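Local coordinates for fumarylacetoacetate hydrolase (PDB 5TI1), which probably hydrolyses fumarylacetoacetate to fumarate and acetoacetate, the last step of phenylalanine and tyrosine breakdown, with a magnesium ion in its active site, at residues B[157-169]-B[385-397]. Residues are numbered along the deposited sequence; the frame is centred on the assembly and turned at random. Where two conformers were deposited one is given.
Sequences SKEHATNVGSMFR and SFGSLLELTWNGK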
loop_
_atom_site.group_PDB
_atom_site.type_symbol
_atom_site.label_atom_id
_atom_site.label_comp_id
_atom_site.label_asym_id
_atom_site.label_seq_id
_atom_site.Cartn_x
_atom_site.Cartn_y
_atom_site.Cartn_z
ATOM N N SER B 157 -19.029 -8.891 4.459
ATOM C CA SER B 157 -20.487 -8.905 4.547
ATOM C C SER B 157 -21.022 -10.166 3.879
ATOM O O SER B 157 -20.838 -10.358 2.670
ATOM C CB SER B 157 -21.097 -7.665 3.895
ATOM O OG SER B 157 -22.512 -7.772 3.791
ATOM N N LYS B 158 -21.690 -11.019 4.665
ATOM C CA LYS B 158 -22.274 -12.230 4.096
ATOM C C LYS B 158 -23.348 -11.894 3.069
ATOM O O LYS B 158 -23.426 -12.533 2.014
ATOM C CB LYS B 158 -22.846 -13.124 5.198
ATOM C CG LYS B 158 -23.231 -14.502 4.697
ATOM C CD LYS B 158 -23.597 -15.445 5.844
ATOM C CE LYS B 158 -23.879 -16.851 5.334
ATOM N NZ LYS B 158 -24.102 -17.832 6.445
ATOM N N GLU B 159 -24.181 -10.891 3.358
ATOM C CA GLU B 159 -25.241 -10.507 2.425
ATOM C C GLU B 159 -24.662 -9.977 1.119
ATOM O O GLU B 159 -25.196 -10.241 0.033
ATOM C CB GLU B 159 -26.151 -9.455 3.070
ATOM C CG GLU B 159 -26.912 -9.920 4.322
ATOM C CD GLU B 159 -26.085 -9.824 5.602
ATOM O OE1 GLU B 159 -24.841 -9.692 5.513
ATOM O OE2 GLU B 159 -26.678 -9.878 6.700
ATOM N N HIS B 160 -23.575 -9.215 1.207
ATOM C CA HIS B 160 -22.926 -8.708 0.003
ATOM C C HIS B 160 -22.309 -9.842 -0.806
ATOM O O HIS B 160 -22.519 -9.940 -2.021
ATOM C CB HIS B 160 -21.865 -7.681 0.382
ATOM C CG HIS B 160 -21.100 -7.156 -0.791
ATOM N ND1 HIS B 160 -21.624 -6.223 -1.659
ATOM C CD2 HIS B 160 -19.862 -7.449 -1.255
ATOM C CE1 HIS B 160 -20.738 -5.954 -2.601
ATOM N NE2 HIS B 160 -19.662 -6.687 -2.383
ATOM N N ALA B 161 -21.530 -10.708 -0.146
ATOM C CA ALA B 161 -20.944 -11.851 -0.835
ATOM C C ALA B 161 -22.019 -12.754 -1.410
ATOM O O ALA B 161 -21.822 -13.356 -2.473
ATOM C CB ALA B 161 -20.047 -12.639 0.121
ATOM N N THR B 162 -23.155 -12.869 -0.715
ATOM C CA THR B 162 -24.276 -13.642 -1.238
ATOM C C THR B 162 -24.883 -12.962 -2.459
ATOM O O THR B 162 -25.067 -13.597 -3.506
ATOM C CB THR B 162 -25.331 -13.839 -0.150
ATOM O OG1 THR B 162 -24.752 -14.556 0.947
ATOM C CG2 THR B 162 -26.520 -14.619 -0.688
ATOM N N ASN B 163 -25.201 -11.669 -2.344
ATOM C CA ASN B 163 -25.783 -10.945 -3.475
ATOM C C ASN B 163 -24.875 -11.018 -4.694
ATOM O O ASN B 163 -25.295 -11.457 -5.771
ATOM C CB ASN B 163 -26.038 -9.488 -3.091
ATOM C CG ASN B 163 -27.211 -9.333 -2.145
ATOM O OD1 ASN B 163 -28.118 -10.163 -2.128
ATOM N ND2 ASN B 163 -27.196 -8.269 -1.350
ATOM N N VAL B 164 -23.613 -10.615 -4.525
ATOM C CA VAL B 164 -22.651 -10.613 -5.623
ATOM C C VAL B 164 -22.447 -12.022 -6.157
ATOM O O VAL B 164 -22.500 -12.260 -7.369
ATOM C CB VAL B 164 -21.322 -9.991 -5.162
ATOM C CG1 VAL B 164 -20.230 -10.268 -6.170
ATOM C CG2 VAL B 164 -21.496 -8.500 -4.948
ATOM N N GLY B 165 -22.201 -12.979 -5.257
ATOM C CA GLY B 165 -21.993 -14.349 -5.684
ATOM C C GLY B 165 -23.187 -14.940 -6.403
ATOM O O GLY B 165 -23.021 -15.758 -7.311
ATOM N N SER B 166 -24.403 -14.537 -6.017
ATOM C CA SER B 166 -25.592 -15.033 -6.704
ATOM C C SER B 166 -25.592 -14.627 -8.172
ATOM O O SER B 166 -26.013 -15.403 -9.036
ATOM C CB SER B 166 -26.860 -14.533 -6.011
ATOM O OG SER B 166 -27.054 -15.184 -4.766
ATOM N N MET B 167 -25.116 -13.420 -8.481
ATOM C CA MET B 167 -25.081 -12.998 -9.878
ATOM C C MET B 167 -23.973 -13.713 -10.635
ATOM O O MET B 167 -24.132 -14.049 -11.815
ATOM C CB MET B 167 -24.898 -11.486 -9.975
ATOM C CG MET B 167 -25.848 -10.688 -9.116
ATOM S SD MET B 167 -25.550 -8.923 -9.299
ATOM C CE MET B 167 -26.090 -8.310 -7.704
ATOM N N PHE B 168 -22.846 -13.958 -9.971
ATOM C CA PHE B 168 -21.732 -14.619 -10.630
ATOM C C PHE B 168 -21.983 -16.107 -10.803
ATOM O O PHE B 168 -21.525 -16.699 -11.787
ATOM C CB PHE B 168 -20.445 -14.394 -9.838
ATOM C CG PHE B 168 -19.306 -13.930 -10.678
ATOM C CD1 PHE B 168 -18.734 -14.776 -11.613
ATOM C CD2 PHE B 168 -18.816 -12.642 -10.550
ATOM C CE1 PHE B 168 -17.684 -14.348 -12.402
ATOM C CE2 PHE B 168 -17.765 -12.206 -11.330
ATOM C CZ PHE B 168 -17.199 -13.059 -12.261
ATOM N N ARG B 169 -22.689 -16.719 -9.856
ATOM C CA ARG B 169 -23.065 -18.121 -9.941
ATOM C C ARG B 169 -24.578 -18.229 -9.789
ATOM O O ARG B 169 -25.315 -17.948 -10.738
ATOM C CB ARG B 169 -22.311 -18.940 -8.887
ATOM C CG ARG B 169 -20.792 -18.873 -9.084
ATOM C CD ARG B 169 -19.983 -19.411 -7.908
ATOM N NE ARG B 169 -19.941 -18.501 -6.763
ATOM C CZ ARG B 169 -19.128 -17.451 -6.658
ATOM N NH1 ARG B 169 -18.281 -17.153 -7.637
ATOM N NH2 ARG B 169 -19.168 -16.690 -5.570
ATOM N N SER B 385 -31.177 -2.051 1.923
ATOM C CA SER B 385 -30.039 -1.944 2.826
ATOM C C SER B 385 -28.736 -2.443 2.208
ATOM O O SER B 385 -27.754 -2.637 2.938
ATOM C CB SER B 385 -30.315 -2.715 4.126
ATOM O OG SER B 385 -30.306 -4.106 3.890
ATOM N N PHE B 386 -28.694 -2.662 0.897
ATOM C CA PHE B 386 -27.469 -3.127 0.263
ATOM C C PHE B 386 -26.501 -1.965 0.079
ATOM O O PHE B 386 -26.904 -0.808 -0.079
ATOM C CB PHE B 386 -27.765 -3.777 -1.088
ATOM C CG PHE B 386 -28.742 -4.914 -1.017
ATOM C CD1 PHE B 386 -28.925 -5.623 0.161
ATOM C CD2 PHE B 386 -29.482 -5.277 -2.131
ATOM C CE1 PHE B 386 -29.835 -6.668 0.230
ATOM C CE2 PHE B 386 -30.395 -6.325 -2.065
ATOM C CZ PHE B 386 -30.567 -7.020 -0.884
ATOM N N GLY B 387 -25.212 -2.280 0.098
ATOM C CA GLY B 387 -24.176 -1.269 0.093
ATOM C C GLY B 387 -23.602 -0.897 -1.254
ATOM O O GLY B 387 -22.553 -0.242 -1.295
ATOM N N SER B 388 -24.248 -1.274 -2.357
ATOM C CA SER B 388 -23.757 -0.906 -3.676
ATOM C C SER B 388 -24.923 -0.816 -4.648
ATOM O O SER B 388 -25.916 -1.527 -4.505
ATOM C CB SER B 388 -22.728 -1.918 -4.194
ATOM O OG SER B 388 -23.343 -3.168 -4.461
ATOM N N LEU B 389 -24.785 0.056 -5.656
ATOM C CA LEU B 389 -25.780 0.086 -6.724
ATOM C C LEU B 389 -25.836 -1.242 -7.458
ATOM O O LEU B 389 -26.907 -1.641 -7.930
ATOM C CB LEU B 389 -25.495 1.221 -7.713
ATOM C CG LEU B 389 -25.850 2.658 -7.325
ATOM C CD1 LEU B 389 -27.299 2.752 -6.904
ATOM C CD2 LEU B 389 -24.947 3.181 -6.225
ATOM N N LEU B 390 -24.698 -1.942 -7.557
ATOM C CA LEU B 390 -24.696 -3.279 -8.142
ATOM C C LEU B 390 -25.724 -4.182 -7.461
ATOM O O LEU B 390 -26.485 -4.895 -8.129
ATOM C CB LEU B 390 -23.293 -3.885 -8.056
ATOM C CG LEU B 390 -23.203 -5.364 -8.452
ATOM C CD1 LEU B 390 -23.460 -5.542 -9.945
ATOM C CD2 LEU B 390 -21.866 -5.987 -8.028
ATOM N N GLU B 391 -25.782 -4.148 -6.129
ATOM C CA GLU B 391 -26.793 -4.937 -5.427
ATOM C C GLU B 391 -28.160 -4.266 -5.487
ATOM O O GLU B 391 -29.165 -4.921 -5.780
ATOM C CB GLU B 391 -26.388 -5.160 -3.973
ATOM C CG GLU B 391 -25.039 -5.846 -3.783
ATOM C CD GLU B 391 -24.497 -5.613 -2.404
ATOM O OE1 GLU B 391 -24.792 -6.424 -1.508
ATOM O OE2 GLU B 391 -23.793 -4.601 -2.205
ATOM N N LEU B 392 -28.213 -2.962 -5.200
ATOM C CA LEU B 392 -29.495 -2.273 -5.101
ATOM C C LEU B 392 -30.314 -2.406 -6.381
ATOM O O LEU B 392 -31.546 -2.513 -6.317
ATOM C CB LEU B 392 -29.273 -0.797 -4.756
ATOM C CG LEU B 392 -28.690 -0.541 -3.361
ATOM C CD1 LEU B 392 -28.235 0.900 -3.187
ATOM C CD2 LEU B 392 -29.690 -0.945 -2.273
ATOM N N THR B 393 -29.660 -2.423 -7.543
ATOM C CA THR B 393 -30.354 -2.524 -8.822
ATOM C C THR B 393 -30.207 -3.901 -9.458
ATOM O O THR B 393 -30.642 -4.095 -10.598
ATOM C CB THR B 393 -29.856 -1.449 -9.798
ATOM O OG1 THR B 393 -28.526 -1.756 -10.230
ATOM C CG2 THR B 393 -29.855 -0.084 -9.138
ATOM N N TRP B 394 -29.630 -4.859 -8.737
ATOM C CA TRP B 394 -29.326 -6.197 -9.251
ATOM C C TRP B 394 -28.712 -6.108 -10.648
ATOM O O TRP B 394 -29.259 -6.576 -11.649
ATOM C CB TRP B 394 -30.559 -7.101 -9.239
ATOM C CG TRP B 394 -30.195 -8.564 -9.212
ATOM C CD1 TRP B 394 -30.300 -9.459 -10.239
ATOM C CD2 TRP B 394 -29.645 -9.292 -8.104
ATOM N NE1 TRP B 394 -29.862 -10.699 -9.836
ATOM C CE2 TRP B 394 -29.454 -10.623 -8.530
ATOM C CE3 TRP B 394 -29.305 -8.948 -6.790
ATOM C CZ2 TRP B 394 -28.938 -11.610 -7.691
ATOM C CZ3 TRP B 394 -28.785 -9.931 -5.960
ATOM C CH2 TRP B 394 -28.607 -11.243 -6.415
ATOM N N ASN B 395 -27.539 -5.477 -10.686
ATOM C CA ASN B 395 -26.770 -5.281 -11.913
ATOM C C ASN B 395 -27.573 -4.544 -12.986
ATOM O O ASN B 395 -27.329 -4.713 -14.183
ATOM C CB ASN B 395 -26.245 -6.611 -12.458
ATOM C CG ASN B 395 -25.058 -6.424 -13.369
ATOM O OD1 ASN B 395 -24.437 -5.353 -13.380
ATOM N ND2 ASN B 395 -24.729 -7.459 -14.141
ATOM N N GLY B 396 -28.527 -3.713 -12.571
ATOM C CA GLY B 396 -29.315 -2.946 -13.509
ATOM C C GLY B 396 -30.594 -3.612 -13.958
ATOM O O GLY B 396 -31.274 -3.076 -14.841
ATOM N N LYS B 397 -30.940 -4.766 -13.383
ATOM C CA LYS B 397 -32.175 -5.442 -13.756
ATOM C C LYS B 397 -33.393 -4.687 -13.235
ATOM O O LYS B 397 -34.439 -4.647 -13.894
ATOM C CB LYS B 397 -32.155 -6.880 -13.233
#
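A histidine–carboxylate pair at the predicted active site joins helix 158-168 to the short helix 389-392: His160, the probable proton acceptor of this FAH-family enzyme, meets Glu391. His160 ND1 gives a weak, bent hydrogen bond to Glu391 OE2 (2.8 Å), which lies at the ring edge, in plane, while ring and carboxylate planes stand 78° apart. With CG anti to the backbone N (chi1 177°), the His160 ring is swung towards Glu391. Ser388, N-cap of helix 389-392, donates through OG to the anti lone pair of Glu391 OE2 (2.7 Å) and accepts from Glu391 N. Glu391 OE1 takes a nearly straight bond from Asn163 ND2 (3.0 Å) and another from Ser379 OG. An amide suits Asn163 because it offers an N-H with OE1 in its plane; ND2 also lies 3.3 Å above the centre of the Phe386 ring.

Farther along, the long, unbranched Met167 extends across one face of Trp394 in its modelled conformer: CE makes a CH-pi contact and SD a Met-aromatic one, 3.6 and 4.3 Å from the six-membered ring centroid. Trp394 is the C-prime residue of a Schellman motif ending helix 389-392. Held through both oxygens, the buried Glu391 carboxylate probably helps to orient the His160 ring.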